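Local structure of transcriptional regulator (4IVN) at residues E31-V36 with M72-D77; Q106-L111 with L244-V249; R119-V124 with L255-E260; L164-A169 with A194-K199. The protein represses genes of sialic acid catabolism and binds N-acetylmannosamine 6-phosphate, joining an RpiR-type helix-turn-helix domain to a sugar isomerase (SIS) fold. All coordinates share one frame; numbering follows the deposited sequence.

Contact 1 comes first along the chain and lies within the helix-turn-helix domain, where helix 20-36 meets helix 67-78. Contacts 2 and 3 interleave: helices 93-111 and 114-126 follow one another, and each returns to helix 237-257, so this long helix ties both together, their centres about 17 Å apart. Contact 4 is nested inside the chain loops closed by contacts 2 and 3, between two helices of the parallel-sheet SIS fold. The centres of contacts 1 and 3 are about 41 Å apart, on opposite sides of the chain's centre. Contacts 1 and 2 both touch the second subunit, so both domains take part in the dimer.

Contact 1. Residues E31-V36 with M72-D77; sequences ENAHDV and MALAVD
Leu-74 fits its forked end against Ala-33 and Val-36, the last turn of helix 20-36. Its two methyls divide the work. CD1 meets the CB of Ala-33 at 4.1 Å, while CD2 sits 3.6 Å from the backbone O of Ala-33 and 3.9 Å from CG1 of Val-36. The leucine reaches across because its CG is anti to the backbone N (chi1 174°), and it crosses the valine at about a right angle, branch against branch. Alanine suits the near side: a side chain of one methyl probably lets the leucine come close to the helix backbone. Val-36 adds a compact branched wall one turn on. Further out, Leu-8 of helix 7-13 touches both Ala-33 and Leu-74, making this a three-helix junction of the RpiR-type helix-turn-helix domain. Helix 7-13 is anchored in turn by Asp-77, whose OD2 takes hydrogen bonds from the N atoms of Asn-6 and Leu-8. On another side of helix 67-78, Met-72 packs on Ile-273 of the second subunit. With apolar groups on both sides, apart from the Ala-33 carbonyl, the contact has no directional bond and rests on burial and fit, Leu-8 included.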
loop_
_atom_site.group_PDB
_atom_site.type_symbol
_atom_site.label_atom_id
_atom_site.label_comp_id
_atom_site.label_asym_id
_atom_site.label_seq_id
_atom_site.Cartn_x
_atom_site.Cartn_y
_atom_site.Cartn_z
ATOM N N GLU A 31 -17.200 -29.689 -10.243
ATOM C CA GLU A 31 -16.147 -30.423 -9.559
ATOM C C GLU A 31 -15.103 -29.571 -8.921
ATOM O O GLU A 31 -14.405 -30.064 -8.056
ATOM C CB GLU A 31 -15.486 -31.485 -10.442
ATOM C CG GLU A 31 -16.467 -32.586 -10.803
ATOM C CD GLU A 31 -16.206 -33.246 -12.148
ATOM O OE1 GLU A 31 -15.036 -33.495 -12.502
ATOM O OE2 GLU A 31 -17.196 -33.549 -12.837
ATOM N N ASN A 32 -14.985 -28.309 -9.328
ATOM C CA ASN A 32 -13.819 -27.479 -8.918
ATOM C C ASN A 32 -14.216 -26.154 -8.336
ATOM O O ASN A 32 -13.458 -25.171 -8.380
ATOM C CB ASN A 32 -12.888 -27.254 -10.116
ATOM C CG ASN A 32 -12.273 -28.529 -10.588
ATOM O OD1 ASN A 32 -11.395 -29.054 -9.938
ATOM N ND2 ASN A 32 -12.754 -29.059 -11.710
ATOM N N ALA A 33 -15.462 -26.114 -7.898
ATOM C CA ALA A 33 -16.190 -24.865 -7.715
ATOM C C ALA A 33 -15.506 -23.943 -6.743
ATOM O O ALA A 33 -15.444 -22.724 -6.977
ATOM C CB ALA A 33 -17.634 -25.106 -7.291
ATOM N N HIS A 34 -14.974 -24.493 -5.659
ATOM C CA HIS A 34 -14.204 -23.673 -4.736
ATOM C C HIS A 34 -13.085 -22.935 -5.447
ATOM O O HIS A 34 -12.887 -21.712 -5.238
ATOM C CB HIS A 34 -13.656 -24.466 -3.521
ATOM C CG HIS A 34 -12.667 -23.657 -2.676
ATOM N ND1 HIS A 34 -13.032 -23.016 -1.548
ATOM C CD2 HIS A 34 -11.301 -23.343 -2.889
ATOM C CE1 HIS A 34 -11.950 -22.354 -1.047
ATOM N NE2 HIS A 34 -10.899 -22.577 -1.864
ATOM N N ASP A 35 -12.316 -23.641 -6.273
ATOM C CA ASP A 35 -11.192 -22.957 -6.949
ATOM C C ASP A 35 -11.601 -22.011 -8.125
ATOM O O ASP A 35 -10.893 -21.053 -8.437
ATOM C CB ASP A 35 -10.125 -23.939 -7.442
ATOM C CG ASP A 35 -8.868 -23.222 -7.932
ATOM O OD1 ASP A 35 -8.230 -22.484 -7.137
ATOM O OD2 ASP A 35 -8.539 -23.333 -9.141
ATOM N N VAL A 36 -12.741 -22.288 -8.752
ATOM C CA VAL A 36 -13.202 -21.506 -9.861
ATOM C C VAL A 36 -13.400 -20.029 -9.392
ATOM O O VAL A 36 -13.275 -19.107 -10.215
ATOM C CB VAL A 36 -14.467 -22.104 -10.556
ATOM C CG1 VAL A 36 -15.089 -21.119 -11.590
ATOM C CG2 VAL A 36 -14.141 -23.413 -11.265
ATOM N N MET A 72 -19.252 -14.256 -9.284
ATOM C CA MET A 72 -19.738 -13.606 -8.043
ATOM C C MET A 72 -20.867 -14.454 -7.376
ATOM O O MET A 72 -20.815 -14.738 -6.151
ATOM C CB MET A 72 -20.319 -12.223 -8.427
ATOM C CG MET A 72 -20.913 -11.392 -7.272
ATOM S SD MET A 72 -19.598 -10.585 -6.248
ATOM C CE MET A 72 -19.691 -11.750 -4.893
ATOM N N ALA A 73 -21.899 -14.835 -8.163
ATOM C CA ALA A 73 -22.962 -15.706 -7.570
ATOM C C ALA A 73 -22.356 -16.980 -7.041
ATOM O O ALA A 73 -22.792 -17.533 -5.985
ATOM C CB ALA A 73 -24.017 -16.056 -8.601
ATOM N N LEU A 74 -21.392 -17.498 -7.787
ATOM C CA LEU A 74 -20.760 -18.722 -7.331
ATOM C C LEU A 74 -20.191 -18.550 -5.917
ATOM O O LEU A 74 -20.440 -19.402 -5.004
ATOM C CB LEU A 74 -19.677 -19.173 -8.323
ATOM C CG LEU A 74 -18.865 -20.381 -7.846
ATOM C CD1 LEU A 74 -19.776 -21.642 -7.687
ATOM C CD2 LEU A 74 -17.758 -20.713 -8.820
ATOM N N ALA A 75 -19.424 -17.459 -5.714
ATOM C CA ALA A 75 -18.705 -17.275 -4.434
ATOM C C ALA A 75 -19.739 -17.088 -3.309
ATOM O O ALA A 75 -19.578 -17.594 -2.207
ATOM C CB ALA A 75 -17.689 -16.079 -4.515
ATOM N N VAL A 76 -20.819 -16.368 -3.608
ATOM C CA VAL A 76 -21.869 -16.122 -2.625
ATOM C C VAL A 76 -22.553 -17.449 -2.303
ATOM O O VAL A 76 -22.802 -17.722 -1.115
ATOM C CB VAL A 76 -22.891 -15.097 -3.125
ATOM C CG1 VAL A 76 -24.101 -14.988 -2.171
ATOM C CG2 VAL A 76 -22.219 -13.738 -3.260
ATOM N N ASP A 77 -22.772 -18.296 -3.335
ATOM C CA ASP A 77 -23.481 -19.575 -3.182
ATOM C C ASP A 77 -22.614 -20.516 -2.303
ATOM O O ASP A 77 -23.125 -21.159 -1.343
ATOM C CB ASP A 77 -23.805 -20.186 -4.557
ATOM C CG ASP A 77 -24.954 -21.203 -4.527
ATOM O OD1 ASP A 77 -25.921 -21.044 -3.714
ATOM O OD2 ASP A 77 -24.893 -22.169 -5.356
#

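Contact 2. Residues Q106-L111 with L244-V249; sequences QDTAKL and LLLVDV
Thr-108 presses its methyl between the ends of two successive leucines, Leu-245 and Leu-246. Its CG2 lies 3.8 Å from CD2 of Leu-245 and equally 3.8 Å from CD2 of Leu-246, so a single small knob touches both branched chains. The threonine and Leu-245 run past each other in opposite senses, whereas Leu-246 lies across the threonine at about a right angle. The torsion sorts the two arms of Thr-108: CG2 is anti to the backbone N (chi1 -63° for OG1) and faces the leucines, while OG1 stays beside the backbone N. There the hydroxyl donates to the O of Ser-104 on its own helix and accepts from the N of Ala-226, so a buried polar atom is provided for. A threonine thus offers a methyl to one side and a hydroxyl to the other. These helices, 93-111 and 237-257, cross at -50° with segment axes 10.4 Å apart; the second belongs to the SIS domain, where its Leu-244 and Val-247 also pack on helix 137-151. Next in sequence, Ala-109 brings its backbone N to 4.0 Å from CD2 of Leu-245. A small residue is apt here, since its side chain also packs against Ala-98 of the second subunit, while on the partner helix Val-249 packs on Cys-94 of that subunit.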
loop_
_atom_site.group_PDB
_atom_site.type_symbol
_atom_site.label_atom_id
_atom_site.label_comp_id
_atom_site.label_asym_id
_atom_site.label_seq_id
_atom_site.Cartn_x
_atom_site.Cartn_y
_atom_site.Cartn_z
ATOM N N GLN A 106 6.290 -14.854 1.187
ATOM C CA GLN A 106 7.233 -15.918 0.884
ATOM C C GLN A 106 6.824 -16.642 -0.393
ATOM O O GLN A 106 7.668 -16.903 -1.251
ATOM C CB GLN A 106 7.349 -16.859 2.060
ATOM C CG GLN A 106 7.881 -16.151 3.311
ATOM C CD GLN A 106 7.864 -17.061 4.525
ATOM O OE1 GLN A 106 6.997 -17.960 4.688
ATOM N NE2 GLN A 106 8.834 -16.853 5.373
ATOM N N ASP A 107 5.540 -16.934 -0.537
ATOM C CA ASP A 107 5.062 -17.477 -1.812
ATOM C C ASP A 107 5.377 -16.625 -3.016
ATOM O O ASP A 107 5.816 -17.167 -4.018
ATOM C CB ASP A 107 3.570 -17.772 -1.756
ATOM C CG ASP A 107 3.260 -18.912 -0.818
ATOM O OD1 ASP A 107 4.197 -19.642 -0.430
ATOM O OD2 ASP A 107 2.088 -19.075 -0.473
ATOM N N THR A 108 5.139 -15.306 -2.939
ATOM C CA THR A 108 5.479 -14.385 -4.034
ATOM C C THR A 108 6.980 -14.402 -4.389
ATOM O O THR A 108 7.361 -14.517 -5.577
ATOM C CB THR A 108 4.991 -12.934 -3.714
ATOM O OG1 THR A 108 3.559 -12.941 -3.605
ATOM C CG2 THR A 108 5.362 -11.949 -4.810
ATOM N N ALA A 109 7.820 -14.306 -3.359
ATOM C CA ALA A 109 9.270 -14.496 -3.523
ATOM C C ALA A 109 9.640 -15.759 -4.260
ATOM O O ALA A 109 10.488 -15.666 -5.118
ATOM C CB ALA A 109 10.066 -14.392 -2.197
ATOM N N LYS A 110 9.038 -16.920 -3.972
ATOM C CA LYS A 110 9.484 -18.113 -4.669
ATOM C C LYS A 110 9.075 -18.102 -6.111
ATOM O O LYS A 110 9.826 -18.568 -6.948
ATOM C CB LYS A 110 8.972 -19.418 -4.061
ATOM C CG LYS A 110 9.106 -19.579 -2.566
ATOM C CD LYS A 110 8.000 -20.510 -2.071
ATOM C CE LYS A 110 8.380 -21.218 -0.770
ATOM N NZ LYS A 110 7.479 -22.397 -0.568
ATOM N N LEU A 111 7.867 -17.588 -6.382
ATOM C CA LEU A 111 7.269 -17.465 -7.719
ATOM C C LEU A 111 7.904 -16.435 -8.637
ATOM O O LEU A 111 7.667 -16.489 -9.808
ATOM C CB LEU A 111 5.807 -16.967 -7.600
ATOM C CG LEU A 111 4.664 -17.772 -6.981
ATOM C CD1 LEU A 111 3.377 -16.939 -7.146
ATOM C CD2 LEU A 111 4.545 -19.170 -7.586
ATOM N N LEU A 244 2.827 -5.383 -3.714
ATOM C CA LEU A 244 3.798 -4.387 -3.238
ATOM C C LEU A 244 5.233 -4.881 -3.182
ATOM O O LEU A 244 6.128 -4.108 -3.506
ATOM C CB LEU A 244 3.370 -3.830 -1.861
ATOM C CG LEU A 244 2.059 -3.081 -1.843
ATOM C CD1 LEU A 244 1.533 -2.989 -0.348
ATOM C CD2 LEU A 244 2.090 -1.698 -2.557
ATOM N N LEU A 245 5.472 -6.128 -2.726
ATOM C CA LEU A 245 6.790 -6.746 -2.823
ATOM C C LEU A 245 7.374 -6.718 -4.277
ATOM O O LEU A 245 8.524 -6.353 -4.474
ATOM C CB LEU A 245 6.711 -8.181 -2.365
ATOM C CG LEU A 245 8.002 -9.005 -2.510
ATOM C CD1 LEU A 245 9.072 -8.476 -1.581
ATOM C CD2 LEU A 245 7.749 -10.485 -2.208
ATOM N N LEU A 246 6.574 -7.083 -5.269
ATOM C CA LEU A 246 6.986 -6.883 -6.696
ATOM C C LEU A 246 7.465 -5.473 -6.984
ATOM O O LEU A 246 8.501 -5.317 -7.678
ATOM C CB LEU A 246 5.846 -7.160 -7.709
ATOM C CG LEU A 246 5.083 -8.483 -7.683
ATOM C CD1 LEU A 246 3.981 -8.435 -8.767
ATOM C CD2 LEU A 246 5.971 -9.713 -7.792
ATOM N N VAL A 247 6.706 -4.461 -6.534
ATOM C CA VAL A 247 7.140 -3.048 -6.689
ATOM C C VAL A 247 8.492 -2.833 -6.001
ATOM O O VAL A 247 9.471 -2.210 -6.575
ATOM C CB VAL A 247 6.123 -2.006 -6.139
ATOM C CG1 VAL A 247 6.733 -0.627 -6.125
ATOM C CG2 VAL A 247 4.833 -1.911 -6.991
ATOM N N ASP A 248 8.607 -3.348 -4.768
ATOM C CA ASP A 248 9.864 -3.116 -4.038
ATOM C C ASP A 248 11.069 -3.743 -4.708
ATOM O O ASP A 248 12.108 -3.067 -4.848
ATOM C CB ASP A 248 9.731 -3.636 -2.595
ATOM C CG ASP A 248 10.879 -3.222 -1.727
ATOM O OD1 ASP A 248 11.304 -2.012 -1.655
ATOM O OD2 ASP A 248 11.260 -4.102 -1.032
ATOM N N VAL A 249 10.933 -5.031 -5.088
ATOM C CA VAL A 249 11.973 -5.755 -5.804
ATOM C C VAL A 249 12.300 -5.108 -7.150
ATOM O O VAL A 249 13.475 -4.945 -7.505
ATOM C CB VAL A 249 11.580 -7.241 -5.966
ATOM C CG1 VAL A 249 12.639 -7.952 -6.751
ATOM C CG2 VAL A 249 11.378 -7.922 -4.598
#

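Contact 3. Residues R119-V124 with L255-E260; sequences RIVERV and LESYPE
Helix 114-126 passes beside the C-terminal end of helix 237-257, the nearest CA atoms being those of Val-121 and Ser-257 at 8.5 Å, and Tyr-258 is the first residue to leave helical backbone angles. Both helices belong to the layered SIS fold: helix 114-126 leads into strand 129-133 of its parallel sheet. The main polar link is made by Tyr-258, whose OH donates a hydrogen bond to OE1 of Glu-122 at 2.8 Å. OE1 accepts through its syn lone pair, the side of the other carboxylate oxygen, and it lies at the edge of the ring, in its plane. The carboxylate is not coplanar with the ring; the two planes are turned 49° apart. Glu-122 reaches the phenol by folding its chain at chi2 (37°), which swings the carboxylate toward the tyrosine. A long, flexible acid suits this partly exposed position, and a tyrosine can both pack and donate. Val-121 comes to the same ring at its edge, CG1 4.4 Å from CE2 of Tyr-258 and 4.3 Å from OG of Ser-257. That serine is short enough to sit against the valine, and its OG is hydrogen-bonded to the O of Ser-253 one turn back. His-125 stacks on the Tyr-258 ring and so helps to fix its plane. The second oxygen of Glu-122, OE2, is hydrogen-bonded to NE2 of Gln-126, one turn along the same helix.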
loop_
_atom_site.group_PDB
_atom_site.type_symbol
_atom_site.label_atom_id
_atom_site.label_comp_id
_atom_site.label_asym_id
_atom_site.label_seq_id
_atom_site.Cartn_x
_atom_site.Cartn_y
_atom_site.Cartn_z
ATOM N N ARG A 119 14.444 -8.071 -17.366
ATOM C CA ARG A 119 13.987 -7.320 -18.468
ATOM C C ARG A 119 13.167 -6.081 -18.100
ATOM O O ARG A 119 13.304 -5.049 -18.749
ATOM C CB ARG A 119 13.179 -8.198 -19.397
ATOM C CG ARG A 119 14.093 -8.962 -20.301
ATOM C CD ARG A 119 13.269 -9.440 -21.480
ATOM N NE ARG A 119 11.998 -10.092 -21.052
ATOM C CZ ARG A 119 11.883 -11.337 -20.645
ATOM N NH1 ARG A 119 12.972 -12.142 -20.550
ATOM N NH2 ARG A 119 10.683 -11.792 -20.326
ATOM N N ILE A 120 12.287 -6.214 -17.099
ATOM C CA ILE A 120 11.427 -5.091 -16.694
ATOM C C ILE A 120 12.306 -3.919 -16.134
ATOM O O ILE A 120 12.081 -2.741 -16.414
ATOM C CB ILE A 120 10.362 -5.567 -15.663
ATOM C CG1 ILE A 120 9.431 -6.609 -16.350
ATOM C CG2 ILE A 120 9.604 -4.364 -15.100
ATOM C CD1 ILE A 120 8.461 -7.342 -15.412
ATOM N N VAL A 121 13.301 -4.259 -15.341
ATOM C CA VAL A 121 14.278 -3.268 -14.856
ATOM C C VAL A 121 14.886 -2.456 -15.947
ATOM O O VAL A 121 14.941 -1.207 -15.857
ATOM C CB VAL A 121 15.447 -3.954 -14.178
ATOM C CG1 VAL A 121 16.578 -2.900 -13.922
ATOM C CG2 VAL A 121 14.964 -4.632 -12.860
ATOM N N GLU A 122 15.296 -3.129 -17.036
ATOM C CA GLU A 122 15.911 -2.423 -18.138
ATOM C C GLU A 122 14.928 -1.498 -18.836
ATOM O O GLU A 122 15.262 -0.368 -19.145
ATOM C CB GLU A 122 16.461 -3.475 -19.132
ATOM C CG GLU A 122 17.676 -3.080 -19.928
ATOM C CD GLU A 122 18.659 -2.244 -19.143
ATOM O OE1 GLU A 122 18.978 -2.586 -17.952
ATOM O OE2 GLU A 122 19.102 -1.211 -19.752
ATOM N N ARG A 123 13.704 -1.968 -19.060
ATOM C CA ARG A 123 12.630 -1.069 -19.589
ATOM C C ARG A 123 12.427 0.206 -18.744
ATOM O O ARG A 123 12.358 1.305 -19.279
ATOM C CB ARG A 123 11.357 -1.870 -19.719
ATOM C CG ARG A 123 11.557 -2.961 -20.814
ATOM C CD ARG A 123 10.259 -3.471 -21.401
ATOM N NE ARG A 123 10.403 -4.627 -22.321
ATOM C CZ ARG A 123 10.417 -4.541 -23.651
ATOM N NH1 ARG A 123 10.373 -3.346 -24.265
ATOM N NH2 ARG A 123 10.458 -5.669 -24.379
ATOM N N VAL A 124 12.320 0.046 -17.435
ATOM C CA VAL A 124 12.212 1.183 -16.541
ATOM C C VAL A 124 13.411 2.134 -16.649
ATOM O O VAL A 124 13.261 3.370 -16.778
ATOM C CB VAL A 124 11.995 0.736 -15.107
ATOM C CG1 VAL A 124 11.929 1.985 -14.176
ATOM C CG2 VAL A 124 10.664 -0.054 -15.039
ATOM N N LEU A 255 18.048 0.007 -8.305
ATOM C CA LEU A 255 19.045 0.645 -7.477
ATOM C C LEU A 255 20.323 -0.203 -7.464
ATOM O O LEU A 255 21.431 0.308 -7.459
ATOM C CB LEU A 255 18.494 0.838 -6.055
ATOM C CG LEU A 255 17.627 2.121 -5.978
ATOM C CD1 LEU A 255 16.686 2.071 -4.795
ATOM C CD2 LEU A 255 18.539 3.374 -5.870
ATOM N N GLU A 256 20.155 -1.512 -7.563
ATOM C CA GLU A 256 21.351 -2.359 -7.577
ATOM C C GLU A 256 22.033 -2.290 -8.942
ATOM O O GLU A 256 23.241 -2.286 -8.999
ATOM C CB GLU A 256 20.977 -3.756 -7.264
ATOM C CG GLU A 256 22.147 -4.698 -7.329
ATOM C CD GLU A 256 22.118 -5.588 -6.143
ATOM O OE1 GLU A 256 22.285 -5.056 -5.019
ATOM O OE2 GLU A 256 21.914 -6.806 -6.331
ATOM N N SER A 257 21.284 -2.206 -10.052
ATOM C CA SER A 257 21.938 -2.194 -11.375
ATOM C C SER A 257 22.484 -0.822 -11.687
ATOM O O SER A 257 23.467 -0.705 -12.408
ATOM C CB SER A 257 21.017 -2.670 -12.497
ATOM O OG SER A 257 20.350 -3.848 -12.130
ATOM N N TYR A 258 21.851 0.222 -11.152
ATOM C CA TYR A 258 22.132 1.580 -11.553
ATOM C C TYR A 258 22.272 2.396 -10.281
ATOM O O TYR A 258 21.417 3.283 -9.977
ATOM C CB TYR A 258 21.024 2.103 -12.491
ATOM C CG TYR A 258 20.951 1.321 -13.786
ATOM C CD1 TYR A 258 21.937 1.516 -14.774
ATOM C CD2 TYR A 258 19.943 0.351 -14.031
ATOM C CE1 TYR A 258 21.913 0.796 -15.951
ATOM C CE2 TYR A 258 19.929 -0.381 -15.248
ATOM C CZ TYR A 258 20.926 -0.136 -16.175
ATOM O OH TYR A 258 21.005 -0.820 -17.353
ATOM N N PRO A 259 23.350 2.114 -9.530
ATOM C CA PRO A 259 23.630 2.837 -8.278
ATOM C C PRO A 259 23.568 4.364 -8.366
ATOM O O PRO A 259 23.368 5.003 -7.328
ATOM C CB PRO A 259 25.034 2.322 -7.825
ATOM C CG PRO A 259 25.473 1.332 -8.849
ATOM C CD PRO A 259 24.339 1.035 -9.785
ATOM N N GLU A 260 23.669 4.956 -9.561
ATOM C CA GLU A 260 23.470 6.409 -9.688
ATOM C C GLU A 260 22.041 6.880 -9.224
ATOM O O GLU A 260 21.851 8.073 -8.868
ATOM C CB GLU A 260 23.795 6.891 -11.130
ATOM C CG GLU A 260 22.630 7.383 -12.017
ATOM C CD GLU A 260 22.023 6.406 -13.096
ATOM O OE1 GLU A 260 22.730 5.580 -13.763
ATOM O OE2 GLU A 260 20.788 6.524 -13.343
#

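Contact 4. Residues L164-A169 with A194-K199; sequences LAAMSA and AGLAYK
Leu-196 is the bump of this contact, and Ala-166 and Ala-169, one turn apart, form the shallow hollow that takes it. Its CD1 settles over the first of them, 3.7 Å from the CB of Ala-166 and 3.6 Å from the O of that residue. Lower on the same side chain, the CB of Leu-196 meets the CB of Ala-169 at 3.9 Å. With CG beside the backbone N (chi1 -71°), the branch runs to Ala-166, where CD1 lands, while CB stays against Ala-169. Ala-169 in turn is a small knob: its methyl rests 3.9 Å from the backbone N of Ala-197 and 4.2 Å from the CB of Ala-197. With nothing larger than methyls at this point, the CA atoms of Ala-169 and Ala-197 approach to 4.9 Å. The two helices run almost parallel, at 3°, as expected of consecutive right-handed beta-alpha-beta crossovers in a Rossmann-like SIS fold, with strand 176-181 between them in the chain. Trp-178 of that strand lies under the seam, touching both Ala-169 and Ala-197. The loop joining this strand to helix 188-199 holds Ser-182, Ser-183, Ser-184 and Thr-187 of the sugar phosphate pocket. On the far flank of helix 188-199, Tyr-198 packs on Val-204 of the following strand.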
loop_
_atom_site.group_PDB
_atom_site.type_symbol
_atom_site.label_atom_id
_atom_site.label_comp_id
_atom_site.label_asym_id
_atom_site.label_seq_id
_atom_site.Cartn_x
_atom_site.Cartn_y
_atom_site.Cartn_z
ATOM N N LEU A 164 -8.858 9.584 -18.161
ATOM C CA LEU A 164 -7.592 10.282 -18.387
ATOM C C LEU A 164 -6.513 9.274 -18.800
ATOM O O LEU A 164 -5.686 9.564 -19.717
ATOM C CB LEU A 164 -7.150 11.035 -17.145
ATOM C CG LEU A 164 -7.874 12.374 -16.871
ATOM C CD1 LEU A 164 -7.225 13.070 -15.657
ATOM C CD2 LEU A 164 -7.783 13.308 -18.067
ATOM N N ALA A 165 -6.523 8.131 -18.120
ATOM C CA ALA A 165 -5.472 7.099 -18.395
ATOM C C ALA A 165 -5.651 6.651 -19.885
ATOM O O ALA A 165 -4.653 6.509 -20.643
ATOM C CB ALA A 165 -5.684 5.882 -17.487
ATOM N N ALA A 166 -6.905 6.415 -20.292
ATOM C CA ALA A 166 -7.171 6.101 -21.765
ATOM C C ALA A 166 -6.648 7.208 -22.684
ATOM O O ALA A 166 -6.030 6.901 -23.734
ATOM C CB ALA A 166 -8.622 5.813 -22.080
ATOM N N MET A 167 -6.963 8.482 -22.386
ATOM C CA MET A 167 -6.500 9.559 -23.236
ATOM C C MET A 167 -4.981 9.650 -23.324
ATOM O O MET A 167 -4.434 9.733 -24.466
ATOM C CB MET A 167 -7.156 10.916 -22.858
ATOM C CG MET A 167 -8.697 10.796 -22.935
ATOM S SD MET A 167 -9.201 12.458 -22.446
ATOM C CE MET A 167 -10.925 12.359 -22.954
ATOM N N SER A 168 -4.276 9.537 -22.183
ATOM C CA SER A 168 -2.774 9.523 -22.230
ATOM C C SER A 168 -2.200 8.351 -22.988
ATOM O O SER A 168 -1.298 8.508 -23.807
ATOM C CB SER A 168 -2.128 9.508 -20.809
ATOM O OG SER A 168 -2.075 10.849 -20.451
ATOM N N ALA A 169 -2.735 7.171 -22.730
ATOM C CA ALA A 169 -2.230 5.955 -23.419
ATOM C C ALA A 169 -2.451 6.090 -24.912
ATOM O O ALA A 169 -1.626 5.633 -25.714
ATOM C CB ALA A 169 -2.938 4.682 -22.906
ATOM N N ALA A 194 -4.847 -0.002 -20.799
ATOM C CA ALA A 194 -3.559 -0.675 -21.051
ATOM C C ALA A 194 -3.471 -1.087 -22.522
ATOM O O ALA A 194 -2.411 -0.965 -23.191
ATOM C CB ALA A 194 -3.350 -1.917 -20.143
ATOM N N GLY A 195 -4.598 -1.580 -23.032
ATOM C CA GLY A 195 -4.794 -2.010 -24.443
ATOM C C GLY A 195 -4.494 -0.932 -25.459
ATOM O O GLY A 195 -3.910 -1.195 -26.533
ATOM N N LEU A 196 -4.822 0.315 -25.138
ATOM C CA LEU A 196 -4.465 1.414 -26.053
ATOM C C LEU A 196 -2.947 1.651 -26.269
ATOM O O LEU A 196 -2.513 1.903 -27.443
ATOM C CB LEU A 196 -5.087 2.705 -25.552
ATOM C CG LEU A 196 -6.653 2.659 -25.775
ATOM C CD1 LEU A 196 -7.293 3.740 -24.838
ATOM C CD2 LEU A 196 -7.029 2.826 -27.271
ATOM N N ALA A 197 -2.165 1.571 -25.190
ATOM C CA ALA A 197 -0.718 1.670 -25.255
ATOM C C ALA A 197 -0.160 0.428 -25.965
ATOM O O ALA A 197 0.660 0.531 -26.884
ATOM C CB ALA A 197 -0.127 1.758 -23.853
ATOM N N TYR A 198 -0.610 -0.744 -25.529
ATOM C CA TYR A 198 -0.195 -1.962 -26.161
ATOM C C TYR A 198 -0.391 -1.914 -27.657
ATOM O O TYR A 198 0.521 -2.306 -28.423
ATOM C CB TYR A 198 -0.940 -3.134 -25.583
ATOM C CG TYR A 198 -0.368 -4.471 -26.048
ATOM C CD1 TYR A 198 0.733 -5.044 -25.361
ATOM C CD2 TYR A 198 -0.931 -5.167 -27.132
ATOM C CE1 TYR A 198 1.268 -6.264 -25.753
ATOM C CE2 TYR A 198 -0.414 -6.405 -27.546
ATOM C CZ TYR A 198 0.673 -6.955 -26.842
ATOM O OH TYR A 198 1.209 -8.176 -27.179
ATOM N N LYS A 199 -1.510 -1.371 -28.115
ATOM C CA LYS A 199 -1.782 -1.314 -29.564
ATOM C C LYS A 199 -0.942 -0.307 -30.348
ATOM O O LYS A 199 -0.766 -0.406 -31.569
ATOM C CB LYS A 199 -3.279 -1.183 -29.876
ATOM C CG LYS A 199 -4.038 -2.436 -29.471
ATOM C CD LYS A 199 -5.543 -2.182 -29.304
ATOM C CE LYS A 199 -6.193 -3.316 -28.494
ATOM N NZ LYS A 199 -7.521 -3.741 -29.028
#